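Lectin (Pleurotus ostreatus, PDB 6T0Q) binds N-acetylgalactosamine and probably galactose, and holds calcium ions in its two carbohydrate-binding-module-like halves. Local coordinates at residues A[34-39]-A[125-130]; A[45-50]-A[120-125]; A[77-82]-A[115-120]. One frame throughout, in Å; residues are numbered along the deposited sequence.

Interaction 1 of 3, residues A[34-39]-A[125-130]; sequences KWIWTG and AGIMAS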
loop_
_atom_site.group_PDB
_atom_site.type_symbol
_atom_site.label_atom_id
_atom_site.label_comp_id
_atom_site.label_asym_id
_atom_site.label_seq_id
_atom_site.Cartn_x
_atom_site.Cartn_y
_atom_site.Cartn_z
ATOM N N LYS A 34 33.610 8.078 23.094
ATOM C CA LYS A 34 34.701 9.033 23.240
ATOM C C LYS A 34 34.469 10.270 22.376
ATOM O O LYS A 34 33.885 10.195 21.290
ATOM C CB LYS A 34 36.064 8.417 22.846
ATOM C CG LYS A 34 36.345 7.004 23.397
ATOM C CD LYS A 34 36.433 7.009 24.911
ATOM C CE LYS A 34 36.737 5.607 25.464
ATOM N NZ LYS A 34 36.524 5.560 26.945
ATOM N N TRP A 35 34.939 11.408 22.877
ATOM C CA TRP A 35 35.054 12.620 22.074
ATOM C C TRP A 35 36.242 12.488 21.127
ATOM O O TRP A 35 37.324 12.063 21.544
ATOM C CB TRP A 35 35.263 13.833 22.987
ATOM C CG TRP A 35 34.083 14.146 23.849
ATOM C CD1 TRP A 35 33.893 13.790 25.158
ATOM C CD2 TRP A 35 32.926 14.892 23.458
ATOM N NE1 TRP A 35 32.673 14.268 25.600
ATOM C CE2 TRP A 35 32.064 14.945 24.573
ATOM C CE3 TRP A 35 32.532 15.514 22.265
ATOM C CZ2 TRP A 35 30.828 15.596 24.532
ATOM C CZ3 TRP A 35 31.299 16.162 22.226
ATOM C CH2 TRP A 35 30.467 16.196 23.351
ATOM N N ILE A 36 36.067 12.866 19.859
ATOM C CA ILE A 36 37.203 12.842 18.945
ATOM C C ILE A 36 37.325 14.169 18.214
ATOM O O ILE A 36 36.343 14.892 17.997
ATOM C CB ILE A 36 37.136 11.685 17.928
ATOM C CG1 ILE A 36 35.881 11.790 17.056
ATOM C CG2 ILE A 36 37.240 10.343 18.647
ATOM C CD1 ILE A 36 35.787 10.668 15.999
ATOM N N TRP A 37 38.562 14.484 17.849
ATOM C CA TRP A 37 38.869 15.579 16.941
ATOM C C TRP A 37 40.125 15.160 16.179
ATOM O O TRP A 37 40.421 13.963 16.068
ATOM C CB TRP A 37 38.984 16.903 17.730
ATOM C CG TRP A 37 38.918 18.115 16.854
ATOM C CD1 TRP A 37 39.944 18.968 16.552
ATOM C CD2 TRP A 37 37.771 18.593 16.129
ATOM N NE1 TRP A 37 39.503 19.953 15.701
ATOM C CE2 TRP A 37 38.175 19.745 15.426
ATOM C CE3 TRP A 37 36.439 18.163 16.019
ATOM C CZ2 TRP A 37 37.295 20.480 14.618
ATOM C CZ3 TRP A 37 35.560 18.897 15.217
ATOM C CH2 TRP A 37 35.998 20.044 14.527
ATOM N N THR A 38 40.872 16.136 15.660
ATOM C CA THR A 38 42.008 15.854 14.787
ATOM C C THR A 38 43.327 15.706 15.530
ATOM O O THR A 38 44.247 15.070 15.010
ATOM C CB THR A 38 42.188 16.975 13.758
ATOM O OG1 THR A 38 42.399 18.217 14.438
ATOM C CG2 THR A 38 40.971 17.075 12.831
ATOM N N GLY A 39 43.474 16.320 16.696
ATOM C CA GLY A 39 44.780 16.368 17.316
ATOM C C GLY A 39 45.665 17.482 16.807
ATOM O O GLY A 39 46.852 17.517 17.151
ATOM N N ALA A 125 37.227 21.475 20.772
ATOM C CA ALA A 125 36.459 20.966 19.639
ATOM C C ALA A 125 36.330 19.459 19.762
ATOM O O ALA A 125 37.291 18.783 20.133
ATOM C CB ALA A 125 37.133 21.311 18.295
ATOM N N GLY A 126 35.157 18.929 19.439
ATOM C CA GLY A 126 34.975 17.495 19.562
ATOM C C GLY A 126 33.629 17.011 19.071
ATOM O O GLY A 126 32.652 17.770 19.060
ATOM N N ILE A 127 33.565 15.756 18.636
ATOM C CA ILE A 127 32.294 15.111 18.347
ATOM C C ILE A 127 32.255 13.801 19.115
ATOM O O ILE A 127 33.286 13.163 19.356
ATOM C CB ILE A 127 32.057 14.865 16.832
ATOM C CG1 ILE A 127 33.133 13.963 16.263
ATOM C CG2 ILE A 127 31.966 16.199 16.050
ATOM C CD1 ILE A 127 32.763 13.350 14.925
ATOM N N MET A 128 31.050 13.401 19.497
ATOM C CA MET A 128 30.832 12.166 20.229
ATOM C C MET A 128 29.546 11.539 19.722
ATOM O O MET A 128 28.551 12.239 19.531
ATOM C CB MET A 128 30.729 12.417 21.742
ATOM C CG MET A 128 30.118 11.237 22.518
ATOM S SD MET A 128 29.923 11.549 24.292
ATOM C CE MET A 128 31.574 11.192 24.852
ATOM N N ALA A 129 29.570 10.227 19.486
ATOM C CA ALA A 129 28.363 9.540 19.058
ATOM C C ALA A 129 28.377 8.108 19.569
ATOM O O ALA A 129 29.440 7.514 19.761
ATOM C CB ALA A 129 28.214 9.549 17.531
ATOM N N SER A 130 27.180 7.584 19.834
ATOM C CA SER A 130 26.921 6.159 19.974
ATOM C C SER A 130 25.972 5.729 18.873
ATOM O O SER A 130 24.990 6.421 18.582
ATOM C CB SER A 130 26.284 5.782 21.331
ATOM O OG SER A 130 27.271 5.664 22.338
#

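Interaction 2 of 3, residues A[45-50]-A[120-125]; sequences GGSNII and VANSPA. With CA (calcium ion), chain F.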
loop_
_atom_site.group_PDB
_atom_site.type_symbol
_atom_site.label_atom_id
_atom_site.label_comp_id
_atom_site.label_asym_id
_atom_site.label_seq_id
_atom_site.Cartn_x
_atom_site.Cartn_y
_atom_site.Cartn_z
ATOM N N GLY A 45 40.994 18.400 24.466
ATOM C CA GLY A 45 40.202 19.445 25.087
ATOM C C GLY A 45 40.875 20.798 25.113
ATOM O O GLY A 45 40.377 21.718 25.774
ATOM N N GLY A 46 41.990 20.955 24.401
ATOM C CA GLY A 46 42.680 22.225 24.359
ATOM C C GLY A 46 42.094 23.182 23.337
ATOM O O GLY A 46 41.087 22.915 22.682
ATOM N N SER A 47 42.760 24.332 23.224
ATOM C CA SER A 47 42.385 25.383 22.285
ATOM C C SER A 47 42.503 24.913 20.835
ATOM O O SER A 47 43.553 24.416 20.416
ATOM C CB SER A 47 43.304 26.590 22.528
ATOM O OG SER A 47 43.231 27.521 21.476
ATOM N N ASN A 48 41.431 25.092 20.057
ATOM C CA ASN A 48 41.429 24.733 18.644
ATOM C C ASN A 48 40.980 25.909 17.785
ATOM O O ASN A 48 40.237 26.788 18.228
ATOM C CB ASN A 48 40.527 23.522 18.369
ATOM C CG ASN A 48 41.204 22.217 18.734
ATOM O OD1 ASN A 48 41.873 21.608 17.905
ATOM N ND2 ASN A 48 41.071 21.808 19.986
ATOM N N ILE A 49 41.408 25.887 16.523
ATOM C CA ILE A 49 41.063 26.958 15.592
ATOM C C ILE A 49 39.655 26.744 15.045
ATOM O O ILE A 49 39.124 25.632 15.021
ATOM C CB ILE A 49 42.084 27.046 14.443
ATOM C CG1 ILE A 49 42.055 25.747 13.621
ATOM C CG2 ILE A 49 43.485 27.363 14.982
ATOM C CD1 ILE A 49 42.808 25.827 12.286
ATOM N N ILE A 50 39.051 27.839 14.577
ATOM C CA ILE A 50 37.803 27.740 13.830
ATOM C C ILE A 50 38.048 26.904 12.587
ATOM O O ILE A 50 38.971 27.179 11.810
ATOM C CB ILE A 50 37.273 29.140 13.486
ATOM C CG1 ILE A 50 36.853 29.877 14.765
ATOM C CG2 ILE A 50 36.108 29.050 12.514
ATOM C CD1 ILE A 50 36.474 31.359 14.532
ATOM N N VAL A 120 34.224 28.588 17.423
ATOM C CA VAL A 120 34.729 29.601 18.341
ATOM C C VAL A 120 36.239 29.446 18.434
ATOM O O VAL A 120 36.736 28.360 18.760
ATOM C CB VAL A 120 34.069 29.483 19.722
ATOM C CG1 VAL A 120 34.680 30.484 20.692
ATOM C CG2 VAL A 120 32.543 29.701 19.599
ATOM N N ALA A 121 36.965 30.528 18.149
ATOM C CA ALA A 121 38.423 30.472 18.173
ATOM C C ALA A 121 38.924 30.205 19.588
ATOM O O ALA A 121 38.308 30.608 20.575
ATOM C CB ALA A 121 39.020 31.780 17.640
ATOM N N ASN A 122 40.053 29.500 19.676
ATOM C CA ASN A 122 40.726 29.193 20.936
ATOM C C ASN A 122 39.867 28.351 21.870
ATOM O O ASN A 122 40.080 28.378 23.082
ATOM C CB ASN A 122 41.170 30.466 21.679
ATOM C CG ASN A 122 42.016 31.383 20.816
ATOM O OD1 ASN A 122 42.940 30.935 20.141
ATOM N ND2 ASN A 122 41.691 32.673 20.826
ATOM N N SER A 123 38.912 27.589 21.346
ATOM C CA SER A 123 37.991 26.829 22.178
ATOM C C SER A 123 38.153 25.339 21.895
ATOM O O SER A 123 38.715 24.957 20.863
ATOM C CB SER A 123 36.535 27.259 21.923
ATOM O OG SER A 123 36.046 26.719 20.703
ATOM N N PRO A 124 37.696 24.468 22.794
ATOM C CA PRO A 124 37.805 23.027 22.531
ATOM C C PRO A 124 36.910 22.622 21.368
ATOM O O PRO A 124 35.970 23.324 20.998
ATOM C CB PRO A 124 37.356 22.372 23.845
ATOM C CG PRO A 124 36.599 23.426 24.591
ATOM C CD PRO A 124 37.127 24.763 24.128
ATOM N N ALA A 125 37.227 21.475 20.772
ATOM C CA ALA A 125 36.459 20.966 19.639
ATOM C C ALA A 125 36.330 19.459 19.762
ATOM O O ALA A 125 37.291 18.783 20.133
ATOM C CB ALA A 125 37.133 21.311 18.295
HETATM CA CA CA F . 34.243 24.988 20.245
HETATM O O HOH W 1 32.609 26.825 21.430
#

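Interaction 3 of 3, residues A[77-82]-A[115-120]; sequences DDAHTF and AGQNLV. With CA (calcium ion), chain F.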
loop_
_atom_site.group_PDB
_atom_site.type_symbol
_atom_site.label_atom_id
_atom_site.label_comp_id
_atom_site.label_asym_id
_atom_site.label_seq_id
_atom_site.Cartn_x
_atom_site.Cartn_y
_atom_site.Cartn_z
ATOM N N ASP A 77 30.889 19.813 19.862
ATOM C CA ASP A 77 31.323 21.166 20.177
ATOM C C ASP A 77 32.101 21.636 18.959
ATOM O O ASP A 77 33.230 21.190 18.753
ATOM C CB ASP A 77 32.182 21.171 21.445
ATOM C CG ASP A 77 32.615 22.568 21.871
ATOM O OD1 ASP A 77 32.330 23.546 21.140
ATOM O OD2 ASP A 77 33.235 22.681 22.953
ATOM N N ASP A 78 31.513 22.513 18.129
ATOM C CA ASP A 78 30.231 23.195 18.340
ATOM C C ASP A 78 29.046 22.578 17.601
ATOM O O ASP A 78 27.924 22.644 18.080
ATOM C CB ASP A 78 30.336 24.654 17.881
ATOM C CG ASP A 78 31.243 25.479 18.755
ATOM O OD1 ASP A 78 30.750 25.969 19.791
ATOM O OD2 ASP A 78 32.441 25.627 18.416
ATOM N N ALA A 79 29.277 22.016 16.415
ATOM C CA ALA A 79 28.163 21.602 15.569
ATOM C C ALA A 79 28.578 20.391 14.744
ATOM O O ALA A 79 29.766 20.078 14.627
ATOM C CB ALA A 79 27.708 22.754 14.654
ATOM N N HIS A 80 27.585 19.718 14.150
ATOM C CA HIS A 80 27.854 18.507 13.381
ATOM C C HIS A 80 26.814 18.311 12.284
ATOM O O HIS A 80 25.674 18.778 12.378
ATOM C CB HIS A 80 27.849 17.262 14.275
ATOM C CG HIS A 80 26.530 17.023 14.947
ATOM N ND1 HIS A 80 26.258 17.457 16.228
ATOM C CD2 HIS A 80 25.398 16.421 14.507
ATOM C CE1 HIS A 80 25.021 17.120 16.551
ATOM N NE2 HIS A 80 24.476 16.494 15.523
ATOM N N THR A 81 27.225 17.568 11.255
ATOM C CA THR A 81 26.328 16.987 10.262
ATOM C C THR A 81 26.626 15.499 10.182
ATOM O O THR A 81 27.786 15.112 10.027
ATOM C CB THR A 81 26.522 17.636 8.884
ATOM O OG1 THR A 81 26.416 19.055 9.021
ATOM C CG2 THR A 81 25.459 17.143 7.900
ATOM N N PHE A 82 25.589 14.670 10.274
ATOM C CA PHE A 82 25.737 13.223 10.380
ATOM C C PHE A 82 25.261 12.560 9.091
ATOM O O PHE A 82 24.134 12.812 8.643
ATOM C CB PHE A 82 24.926 12.694 11.569
ATOM C CG PHE A 82 25.406 11.373 12.103
ATOM C CD1 PHE A 82 25.195 10.197 11.395
ATOM C CD2 PHE A 82 26.047 11.302 13.339
ATOM C CE1 PHE A 82 25.638 8.971 11.904
ATOM C CE2 PHE A 82 26.490 10.086 13.851
ATOM C CZ PHE A 82 26.292 8.922 13.137
ATOM N N ALA A 115 30.685 15.484 9.731
ATOM C CA ALA A 115 31.420 16.730 9.561
ATOM C C ALA A 115 31.255 17.499 10.865
ATOM O O ALA A 115 30.136 17.882 11.218
ATOM C CB ALA A 115 30.892 17.525 8.367
ATOM N N GLY A 116 32.350 17.669 11.602
ATOM C CA GLY A 116 32.334 18.400 12.858
ATOM C C GLY A 116 32.828 19.820 12.639
ATOM O O GLY A 116 33.672 20.068 11.785
ATOM N N GLN A 117 32.287 20.761 13.406
ATOM C CA GLN A 117 32.597 22.164 13.168
ATOM C C GLN A 117 32.896 22.860 14.486
ATOM O O GLN A 117 32.071 22.844 15.406
ATOM C CB GLN A 117 31.445 22.863 12.438
ATOM C CG GLN A 117 31.780 24.274 12.012
ATOM C CD GLN A 117 30.692 24.920 11.155
ATOM O OE1 GLN A 117 29.525 24.508 11.175
ATOM N NE2 GLN A 117 31.078 25.943 10.395
ATOM N N ASN A 118 34.078 23.465 14.570
ATOM C CA ASN A 118 34.421 24.349 15.678
ATOM C C ASN A 118 34.137 25.779 15.244
ATOM O O ASN A 118 34.722 26.260 14.267
ATOM C CB ASN A 118 35.889 24.202 16.072
ATOM C CG ASN A 118 36.249 25.053 17.287
ATOM O OD1 ASN A 118 35.378 25.412 18.078
ATOM N ND2 ASN A 118 37.527 25.392 17.428
ATOM N N LEU A 119 33.243 26.454 15.968
ATOM C CA LEU A 119 32.802 27.789 15.592
ATOM C C LEU A 119 33.520 28.901 16.342
ATOM O O LEU A 119 33.425 30.061 15.931
ATOM C CB LEU A 119 31.288 27.936 15.832
ATOM C CG LEU A 119 30.424 27.039 14.946
ATOM C CD1 LEU A 119 28.956 27.118 15.362
ATOM C CD2 LEU A 119 30.599 27.453 13.494
ATOM N N VAL A 120 34.224 28.588 17.423
ATOM C CA VAL A 120 34.729 29.601 18.341
ATOM C C VAL A 120 36.239 29.446 18.434
ATOM O O VAL A 120 36.736 28.360 18.760
ATOM C CB VAL A 120 34.069 29.483 19.722
ATOM C CG1 VAL A 120 34.680 30.484 20.692
ATOM C CG2 VAL A 120 32.543 29.701 19.599
HETATM CA CA CA F . 34.243 24.988 20.245
HETATM O O HOH W 1 32.609 26.825 21.430
HETATM O O HOH W 2 28.836 20.207 9.966
#

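Interaction 1 of 3, residues A[34-39]-A[125-130]
Strand 34-37 crosses the start of strand 126-130 at 140° and joins it by a single antiparallel bridge, the hydrogen-bonded pair Ile36 with Ile127. Ile36 N donates a hydrogen bond to Ile127 O at 2.8 Å, and Ile127 N donates one to Ile36 O. Flanking these two bonds, CA-H...O contacts lengthen the seam, Trp35 CA to Ile127 O and Gly126 CA to Ile36 O. The two indoles carry most of the side-chain contact. Met128 lies over one face of Trp35: its CB stands 3.6 Å above the plane near the rim of the ring, and a bend at its third torsion folds CE back over the five-membered ring, 3.6 Å from the centroid and 23° off the normal. The sulfur is also over this face, SD lying 4.3 Å from the same centroid, a Met-aromatic contact. The backbone of Gly126 comes up to the edge of the indole at Trp35 CE3. Trp37 has CG anti to its backbone N (chi1 -164°), which carries the indole toward the other strand and under the methyl of Ala125; Ala125 CB sits over the centre of the ring system, 3.4 Å from Trp37 CE2, with Thr38 CG2 above the opposite face, out toward the rim. Ile36 and Ile127 add an aliphatic patch, their CG1 atoms meeting at 3.6 Å. Phe55 of strand 51-60 touches both isoleucines and the Trp37 ring, while Trp184 meets the ring of Trp35. Two methyl groups on aromatic faces, a sulfur over the Trp35 face and two backbone bonds thus make a buried, largely apolar junction between strand 34-37 and the sheet strand 126-135, just where the latter leaves the calcium loop.

Interaction 2 of 3, residues A[45-50]-A[120-125]
Asn48 and Ser123 form the tight part of this loop-to-loop contact. Asn48 N donates to Ser123 O at 2.8 Å, from above the carbonyl plane, and a long, weak bond runs back from Ser123 N to Asn48 O; Asn122 and Ser123 both face Asn48, a G1 beta bulge. Beside it Gly46 O receives a CA-H...O contact from Pro124 CA at 3.3 Å and a weak bond from Asn48 ND2, while Gly45 O rests on Pro124 CB. The CB of Asn48 packs against the methyl of Ala125 on the buried side. Toward solvent the loops meet through van der Waals contacts of exposed residues: Ser47 OG, swung opposite the backbone N, reaches Asn122 CA, and Ile50 lays CG1 and CD1 along the exposed turn, CG1 being 3.4 Å from Ala121 N. That turn, type II from Val120 to Ser123, is weakly closed by Ser123 N to Val120 O and reinforced by Ser123 OG, which donates to Val120 O at 2.6 Å and also binds calcium at 2.5 Å. Pro124 O is a further ligand, and Asp77, Asp78, Asn118 and a water complete the shell. Such a turn and bulge, offering a hydroxyl and a carbonyl to the metal, make up one wall of this lectin's first calcium site.

Interaction 3 of 3, residues A[77-82]-A[115-120]
Asp78 and Asn118 meet at the calcium ion: Asp78 OD2 binds it at 2.6 Å and Asn118 OD1 at 2.5 Å, and the two oxygens are neighbours in the shell, 3.0 Å apart, held close by the shared metal. Asp77 OD1 adds a third ligand, and water 1, itself bound to calcium, donates to Asp78 OD1. The second shell fixes the carboxylate of Asp78. Leu119 N points at OD2 in a nearly straight bond of 2.7 Å (165°) from above the carboxylate plane, and Leu119 CG packs on Asp78 CB. The extended first torsion of Asn118 (chi1 -176°) carries its amide to the ion, with OD1 on the metal and ND2 donating to Ile49 O; Asp77 OD2 is held by Trp184 NE1. Farther out, a cis peptide precedes Asp78 and probably helps bring both carboxylates to one ion, and Gln117 O accepts from Asp78 N at 2.8 Å and from Ala79 N at 3.1 Å, a classic beta bulge. Beyond the bulge strands 79-82 and 115-118 run antiparallel: Gln117 N bonds to Ala79 O, and Thr81 and Ala115 exchange two bonds. Water 2 joins Thr81 OG1 to Ala115 O. Thus a regular antiparallel pair of a beta-sandwich ends in a bulged corner whose two aspartates, with Asn118 ending the partner strand, give three side-chain ligands to the first calcium site.

All three contacts lie at the same end of the N-terminal half of the chain, their centres 10 to 13 Å apart. Interactions 1 and 2 share Ala125, interactions 2 and 3 share Val120, and interaction 3 is nested along the chain inside the loop closed by interaction 2, itself inside that of interaction 1. Strand 109-118, the loop 120-125 and strand 126-135 follow one another, passing from the sheet of interaction 3 to the other sheet. Gly126 O probably bonds to Asp77 N, tying interactions 1 and 3 together. The calcium joins 77-82, 115-120 and 120-125, so its five protein ligands tie the loop to both sheets.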